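Local coordinates for protein Beta/alpha-amylase (Paenibacillus polymyxa, PDB 3VOC) that cleaves maltose units one after another from the non-reducing ends of starch chains through this beta-amylase domain, part of a precursor that also yields an alpha-amylase, at residues Leu246-Tyr249 with Gln250-Leu253; Ala263-Lys266 with Asn267-Val271; Met292-Gly295 with Thr296-Ala299. All coordinates share one frame; numbering follows the deposited sequence. Where two conformers were deposited one is given.

Interaction 1 (Leu246-Tyr249 with Gln250-Leu253)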
loop_
_atom_site.group_PDB
_atom_site.type_symbol
_atom_site.label_atom_id
_atom_site.label_comp_id
_atom_site.label_asym_id
_atom_site.label_seq_id
_atom_site.Cartn_x
_atom_site.Cartn_y
_atom_site.Cartn_z
ATOM N N LEU A 246 -7.819 4.526 -18.256
ATOM C CA LEU A 246 -7.874 4.538 -16.795
ATOM C C LEU A 246 -8.406 3.239 -16.238
ATOM O O LEU A 246 -7.926 2.778 -15.209
ATOM C CB LEU A 246 -8.735 5.700 -16.283
ATOM C CG LEU A 246 -8.101 7.084 -16.303
ATOM C CD1 LEU A 246 -9.096 8.106 -15.783
ATOM C CD2 LEU A 246 -6.813 7.112 -15.472
ATOM N N SER A 247 -9.413 2.659 -16.902
ATOM C CA SER A 247 -9.935 1.352 -16.480
ATOM C C SER A 247 -8.863 0.270 -16.580
ATOM O O SER A 247 -8.702 -0.550 -15.658
ATOM C CB SER A 247 -11.172 0.963 -17.297
ATOM O OG SER A 247 -11.690 -0.273 -16.845
ATOM N N TRP A 248 -8.129 0.263 -17.696
ATOM C CA TRP A 248 -7.045 -0.704 -17.876
ATOM C C TRP A 248 -5.930 -0.490 -16.835
ATOM O O TRP A 248 -5.409 -1.437 -16.247
ATOM C CB TRP A 248 -6.448 -0.631 -19.296
ATOM C CG TRP A 248 -5.123 -1.367 -19.359
ATOM C CD1 TRP A 248 -4.940 -2.724 -19.485
ATOM C CD2 TRP A 248 -3.813 -0.792 -19.245
ATOM N NE1 TRP A 248 -3.594 -3.021 -19.471
ATOM C CE2 TRP A 248 -2.881 -1.854 -19.331
ATOM C CE3 TRP A 248 -3.335 0.524 -19.085
ATOM C CZ2 TRP A 248 -1.500 -1.649 -19.254
ATOM C CZ3 TRP A 248 -1.964 0.729 -19.007
ATOM C CH2 TRP A 248 -1.058 -0.357 -19.109
ATOM N N TYR A 249 -5.572 0.771 -16.636
ATOM C CA TYR A 249 -4.510 1.168 -15.716
ATOM C C TYR A 249 -4.832 0.620 -14.317
ATOM O O TYR A 249 -3.980 -0.010 -13.671
ATOM C CB TYR A 249 -4.441 2.688 -15.724
ATOM C CG TYR A 249 -3.251 3.333 -15.047
ATOM C CD1 TYR A 249 -1.934 3.023 -15.426
ATOM C CD2 TYR A 249 -3.448 4.303 -14.057
ATOM C CE1 TYR A 249 -0.844 3.680 -14.815
ATOM C CE2 TYR A 249 -2.375 4.945 -13.444
ATOM C CZ TYR A 249 -1.079 4.631 -13.822
ATOM O OH TYR A 249 -0.026 5.269 -13.182
ATOM N N GLN A 250 -6.076 0.819 -13.883
ATOM C CA GLN A 250 -6.552 0.252 -12.617
ATOM C C GLN A 250 -6.598 -1.278 -12.642
ATOM O O GLN A 250 -6.198 -1.917 -11.652
ATOM C CB GLN A 250 -7.915 0.824 -12.202
ATOM C CG GLN A 250 -8.427 0.212 -10.876
ATOM C CD GLN A 250 -9.629 0.926 -10.295
ATOM O OE1 GLN A 250 -9.661 2.155 -10.224
ATOM N NE2 GLN A 250 -10.628 0.151 -9.857
ATOM N N SER A 251 -7.055 -1.865 -13.759
ATOM C CA SER A 251 -7.160 -3.342 -13.871
ATOM C C SER A 251 -5.838 -4.096 -13.628
ATOM O O SER A 251 -5.843 -5.223 -13.096
ATOM C CB SER A 251 -7.788 -3.781 -15.212
ATOM O OG SER A 251 -6.834 -3.726 -16.272
ATOM N N VAL A 252 -4.718 -3.480 -14.016
ATOM C CA VAL A 252 -3.384 -4.019 -13.740
ATOM C C VAL A 252 -3.144 -4.202 -12.227
ATOM O O VAL A 252 -2.683 -5.268 -11.789
ATOM C CB VAL A 252 -2.271 -3.157 -14.402
ATOM C CG1 VAL A 252 -0.875 -3.588 -13.952
ATOM C CG2 VAL A 252 -2.367 -3.239 -15.931
ATOM N N LEU A 253 -3.461 -3.180 -11.441
ATOM C CA LEU A 253 -3.408 -3.289 -9.978
ATOM C C LEU A 253 -4.383 -4.332 -9.449
ATOM O O LEU A 253 -4.044 -5.103 -8.543
ATOM C CB LEU A 253 -3.696 -1.936 -9.315
ATOM C CG LEU A 253 -2.731 -0.795 -9.659
ATOM C CD1 LEU A 253 -3.249 0.523 -9.064
ATOM C CD2 LEU A 253 -1.309 -1.104 -9.146
#

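Interaction 2 (Ala263-Lys266 with Asn267-Val271)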
loop_
_atom_site.group_PDB
_atom_site.type_symbol
_atom_site.label_atom_id
_atom_site.label_comp_id
_atom_site.label_asym_id
_atom_site.label_seq_id
_atom_site.Cartn_x
_atom_site.Cartn_y
_atom_site.Cartn_z
ATOM N N ALA A 263 -1.868 -16.176 -3.820
ATOM C CA ALA A 263 -0.630 -16.748 -3.322
ATOM C C ALA A 263 -0.568 -16.691 -1.796
ATOM O O ALA A 263 -0.083 -17.625 -1.164
ATOM C CB ALA A 263 0.608 -16.068 -3.951
ATOM N N ALA A 264 -1.045 -15.602 -1.202
ATOM C CA ALA A 264 -1.008 -15.491 0.261
ATOM C C ALA A 264 -1.952 -16.510 0.884
ATOM O O ALA A 264 -1.593 -17.211 1.847
ATOM C CB ALA A 264 -1.364 -14.087 0.704
ATOM N N HIS A 265 -3.162 -16.594 0.339
ATOM C CA HIS A 265 -4.142 -17.555 0.838
ATOM C C HIS A 265 -3.617 -18.972 0.736
ATOM O O HIS A 265 -3.754 -19.760 1.667
ATOM C CB HIS A 265 -5.482 -17.420 0.118
ATOM C CG HIS A 265 -6.356 -16.353 0.693
ATOM N ND1 HIS A 265 -6.976 -16.481 1.920
ATOM C CD2 HIS A 265 -6.726 -15.143 0.208
ATOM C CE1 HIS A 265 -7.678 -15.391 2.172
ATOM N NE2 HIS A 265 -7.539 -14.561 1.153
ATOM N N LYS A 266 -2.990 -19.279 -0.389
ATOM C CA LYS A 266 -2.508 -20.630 -0.634
ATOM C C LYS A 266 -1.461 -21.033 0.400
ATOM O O LYS A 266 -1.491 -22.153 0.920
ATOM C CB LYS A 266 -1.940 -20.746 -2.045
ATOM C CG LYS A 266 -1.429 -22.157 -2.396
ATOM C CD LYS A 266 -0.799 -22.175 -3.784
ATOM C CE LYS A 266 0.610 -21.603 -3.746
ATOM N NZ LYS A 266 1.386 -21.899 -4.987
ATOM N N ASN A 267 -0.554 -20.109 0.703
ATOM C CA ASN A 267 0.525 -20.367 1.645
ATOM C C ASN A 267 0.170 -20.196 3.119
ATOM O O ASN A 267 0.800 -20.805 3.984
ATOM C CB ASN A 267 1.728 -19.502 1.274
ATOM C CG ASN A 267 2.419 -20.002 0.008
ATOM O OD1 ASN A 267 2.966 -21.092 0.001
ATOM N ND2 ASN A 267 2.349 -19.228 -1.068
ATOM N N PHE A 268 -0.821 -19.366 3.413
ATOM C CA PHE A 268 -1.074 -18.979 4.806
ATOM C C PHE A 268 -2.298 -19.615 5.425
ATOM O O PHE A 268 -2.345 -19.772 6.644
ATOM C CB PHE A 268 -1.196 -17.450 4.968
ATOM C CG PHE A 268 0.032 -16.679 4.563
ATOM C CD1 PHE A 268 1.312 -17.255 4.643
ATOM C CD2 PHE A 268 -0.085 -15.357 4.133
ATOM C CE1 PHE A 268 2.455 -16.535 4.266
ATOM C CE2 PHE A 268 1.052 -14.615 3.767
ATOM C CZ PHE A 268 2.320 -15.200 3.827
ATOM N N ASP A 269 -3.303 -19.937 4.611
ATOM C CA ASP A 269 -4.600 -20.325 5.172
ATOM C C ASP A 269 -4.559 -21.620 5.964
ATOM O O ASP A 269 -5.286 -21.753 6.937
ATOM C CB ASP A 269 -5.697 -20.394 4.108
ATOM C CG ASP A 269 -6.177 -19.014 3.679
ATOM O OD1 ASP A 269 -5.644 -18.002 4.176
ATOM O OD2 ASP A 269 -7.057 -18.945 2.814
ATOM N N SER A 270 -3.714 -22.559 5.559
ATOM C CA SER A 270 -3.601 -23.832 6.296
ATOM C C SER A 270 -2.471 -23.836 7.341
ATOM O O SER A 270 -2.273 -24.821 8.039
ATOM C CB SER A 270 -3.459 -25.002 5.322
ATOM O OG SER A 270 -2.235 -24.899 4.625
ATOM N N VAL A 271 -1.741 -22.732 7.461
ATOM C CA VAL A 271 -0.653 -22.635 8.424
ATOM C C VAL A 271 -1.077 -21.679 9.531
ATOM O O VAL A 271 -1.046 -22.030 10.716
ATOM C CB VAL A 271 0.662 -22.175 7.742
ATOM C CG1 VAL A 271 1.750 -21.907 8.773
ATOM C CG2 VAL A 271 1.125 -23.235 6.700
HETATM O O HOH W 1 -3.325 -22.979 2.703
#

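Interaction 3 (Met292-Gly295 with Thr296-Ala299). With EDO (1,2-ethanediol), chain E.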
loop_
_atom_site.group_PDB
_atom_site.type_symbol
_atom_site.label_atom_id
_atom_site.label_comp_id
_atom_site.label_asym_id
_atom_site.label_seq_id
_atom_site.Cartn_x
_atom_site.Cartn_y
_atom_site.Cartn_z
ATOM N N MET A 292 -7.767 19.590 -12.698
ATOM C CA MET A 292 -7.360 18.182 -12.687
ATOM C C MET A 292 -8.005 17.408 -11.528
ATOM O O MET A 292 -7.287 16.847 -10.681
ATOM C CB MET A 292 -5.828 18.061 -12.665
ATOM C CG MET A 292 -5.144 18.821 -11.505
ATOM S SD MET A 292 -3.405 18.410 -11.218
ATOM C CE MET A 292 -2.743 18.830 -12.843
ATOM N N PRO A 293 -9.354 17.369 -11.477
ATOM C CA PRO A 293 -10.015 16.753 -10.326
ATOM C C PRO A 293 -9.601 15.289 -10.164
ATOM O O PRO A 293 -9.585 14.521 -11.145
ATOM C CB PRO A 293 -11.513 16.884 -10.660
ATOM C CG PRO A 293 -11.551 16.932 -12.161
ATOM C CD PRO A 293 -10.312 17.671 -12.565
ATOM N N HIS A 294 -9.230 14.928 -8.933
ATOM C CA HIS A 294 -8.775 13.566 -8.614
ATOM C C HIS A 294 -7.527 13.138 -9.400
ATOM O O HIS A 294 -7.283 11.945 -9.589
ATOM C CB HIS A 294 -9.930 12.549 -8.755
ATOM C CG HIS A 294 -11.120 12.887 -7.902
ATOM N ND1 HIS A 294 -11.125 12.710 -6.535
ATOM C CD2 HIS A 294 -12.316 13.444 -8.215
ATOM C CE1 HIS A 294 -12.284 13.121 -6.044
ATOM N NE2 HIS A 294 -13.022 13.570 -7.044
ATOM N N GLY A 295 -6.720 14.118 -9.811
ATOM C CA GLY A 295 -5.552 13.855 -10.643
ATOM C C GLY A 295 -4.526 12.970 -9.961
ATOM O O GLY A 295 -3.905 12.121 -10.616
ATOM N N THR A 296 -4.368 13.141 -8.649
ATOM C CA THR A 296 -3.374 12.355 -7.882
ATOM C C THR A 296 -3.786 10.879 -7.773
ATOM O O THR A 296 -2.988 9.966 -8.042
ATOM C CB THR A 296 -3.144 12.965 -6.498
ATOM O OG1 THR A 296 -2.917 14.380 -6.636
ATOM C CG2 THR A 296 -1.944 12.309 -5.782
ATOM N N GLU A 297 -5.037 10.675 -7.366
ATOM C CA GLU A 297 -5.641 9.354 -7.288
ATOM C C GLU A 297 -5.551 8.622 -8.628
ATOM O O GLU A 297 -5.188 7.447 -8.670
ATOM C CB GLU A 297 -7.104 9.480 -6.867
ATOM C CG GLU A 297 -7.300 9.969 -5.442
ATOM C CD GLU A 297 -8.687 10.566 -5.193
ATOM O OE1 GLU A 297 -9.551 9.850 -4.653
ATOM O OE2 GLU A 297 -8.901 11.765 -5.513
ATOM N N GLN A 298 -5.884 9.310 -9.717
ATOM C CA GLN A 298 -5.860 8.687 -11.041
ATOM C C GLN A 298 -4.441 8.250 -11.451
ATOM O O GLN A 298 -4.252 7.116 -11.934
ATOM C CB GLN A 298 -6.512 9.605 -12.084
ATOM C CG GLN A 298 -8.044 9.620 -11.914
ATOM C CD GLN A 298 -8.776 10.682 -12.702
ATOM O OE1 GLN A 298 -8.216 11.356 -13.562
ATOM N NE2 GLN A 298 -10.064 10.839 -12.396
ATOM N N ALA A 299 -3.451 9.117 -11.221
ATOM C CA ALA A 299 -2.060 8.760 -11.548
ATOM C C ALA A 299 -1.591 7.556 -10.743
ATOM O O ALA A 299 -0.820 6.731 -11.241
ATOM C CB ALA A 299 -1.125 9.946 -11.349
HETATM C C1 EDO E . -10.462 8.889 -8.392
HETATM O O1 EDO E . -10.629 8.826 -9.810
HETATM C C2 EDO E . -11.621 8.156 -7.743
HETATM O O2 EDO E . -12.774 9.003 -7.834
HETATM O O HOH W 2 -8.797 14.242 -13.842
#

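Interaction 1 (Leu246-Tyr249 with Gln250-Leu253)
Trp248 and Val252, one turn apart on the same helix, lie alongside each other and point the same way. The CG2 methyl of Val252 stands 3.5 Å above the indole plane, offset toward the rim, with CE2 of Trp248 as its closest ring atom at 3.7 Å. The methyl can do this because it stands anti to its own carbonyl carbon, while CG1 takes the place anti to the backbone N (chi1 172°). Within the same turn, the carbonyl O of Trp248 is gripped twice. Val252 N reaches it at 3.1 Å, nearly along the C=O axis, whereas Ser251 OG comes in from the flank at 2.7 Å, with a C=O...OG angle of only 115°. This is the familiar way in which a helical serine turns its hydroxyl back onto the preceding turn. With an alanine at Ser251 the hydroxyl is gone, and the Trp248 carbonyl, left with the bond from Val252 N, would probably be less firmly fixed. The tight side is that of Trp248, Tyr249 and Val252, all buried; on the looser flank Ser247 and Ser251 are partly exposed, and there Ser247 OG is held by Arg307. Ordinary helical bonds tie the rest, Ser251 N to Ser247 O at 2.8 Å and Gln250 N to Leu246 O at 3.0 Å. Gln250 sends its extended chain away from the turn, and its OE1 accepts from the backbone N atoms of Tyr303 and Asp304. In the fold, helix 240-268 is wedged here between two others: Trp248 rests on Ala193 and Ala197 of helix 188-202, while Gln250 and Ser251 touch helix 305-315, and the Tyr249 ring stacks with Tyr166 from a loop.

Interaction 2 (Ala263-Lys266 with Asn267-Val271)
The ring of Phe268 overlaps the methyl of Ala264 one turn earlier, with CD2 and CE2 of Phe268 each 3.9 Å from Ala264 CB. Its backbone N closes the same turn onto Ala264 O at 2.8 Å, so ring and main chain share one partner. On another side of the helix the next pair in the same spacing is polar. His265 ND1 donates to Asp269 OD2 at 2.6 Å, on the syn side of the carboxylate, and the acceptor stands 15° out of the imidazole plane. The carboxylate meets the edge of the ring with the two planes 76° apart, a crossed rather than coplanar pairing. Since His265 NE2 is bonded in turn to the carbonyl O of Asp316, both ring nitrogens appear to be used as donors, and a positively charged imidazole would be consistent with this; the carboxylate would favour it. Asp269 N bonds to His265 O at 3.0 Å, tying the backbone of the same two residues.

Asn267 illustrates a second device. With CG anti to the carbonyl carbon (chi1 -72°), its amide folds back, and both Asn267 N at 3.1 Å and Asn267 ND2 at 2.9 Å reach Ala263 O, from opposite faces of that carbonyl's plane. The ND2 bond is the more bent, with Ala263 O tilted from the amide plane. ND2 is also bonded to Asp134 OD1, and Lys266 NZ forms a salt bridge with OD2 of the same carboxylate, so helix 127-144 is clasped from two neighbouring positions. A water bridges Lys266 O and Ser270 N, toward the end of the helix. Set against Ile154 and Ile276 through Phe268, this is the closing end of a helix on the outside of a TIM barrel, just before the chain turns into strand 275-279.

Interaction 3 (Met292-Gly295 with Thr296-Ala299)
The imidazole of His294 meets Glu297 at its edge and a bound 1,2-ethanediol over one face. Glu297 OE2 lies in the ring plane and accepts from His294 ND1 at 2.6 Å along a nearly straight line (N-H...O 164°); ND1 meets the carboxylate on its syn side, 31° out of the plane, and the two flat groups are steeply inclined to each other. The diol, probably from the crystallisation liquor, places O2 above the ring centre at 4.2 Å. Both side chains turn CG anti to their carbonyl carbons (chi1 -57° in His294), which sets them alongside each other. His294 is the N-cap of helix 295-300 and the third residue of a type II turn from Met292 to Gly295, closed by Gly295 N on Met292 O at 2.9 Å. A side chain on Gly295 would run into that same carbonyl. In the first turn of the helix, Gln298 N bonds to His294 O at 3.0 Å. The Gln298 amide uses both its ends: OE1 accepts from a water that also donates to Pro293 O, while NE2 makes a weak bond of 3.3 Å to O1 of the diol. Glu297 OE1 is engaged by Tyr305 OH, and Thr296 OG1 by the carbonyl of Trp285.

Interactions 1 and 2 both lie on helix 240-268, in series, about 26 Å apart centre to centre. Interaction 3 comes later in sequence yet returns to interaction 1: Tyr249 OH lies 2.6 Å from Ala299 O, a probable hydrogen bond, and Leu246 packs on Gln298. Both come near the predicted proton donor: the side chain of Leu253 is about 9 Å and that of Thr296 about 10 Å from that of Glu163. The side chain of Glu297 is about 7 Å from that of His284, which probably binds substrate. Interaction 2, across the chain's centre from interaction 3, lies on the calcium side, its Asn267 side chain about 11 Å from the bound ion.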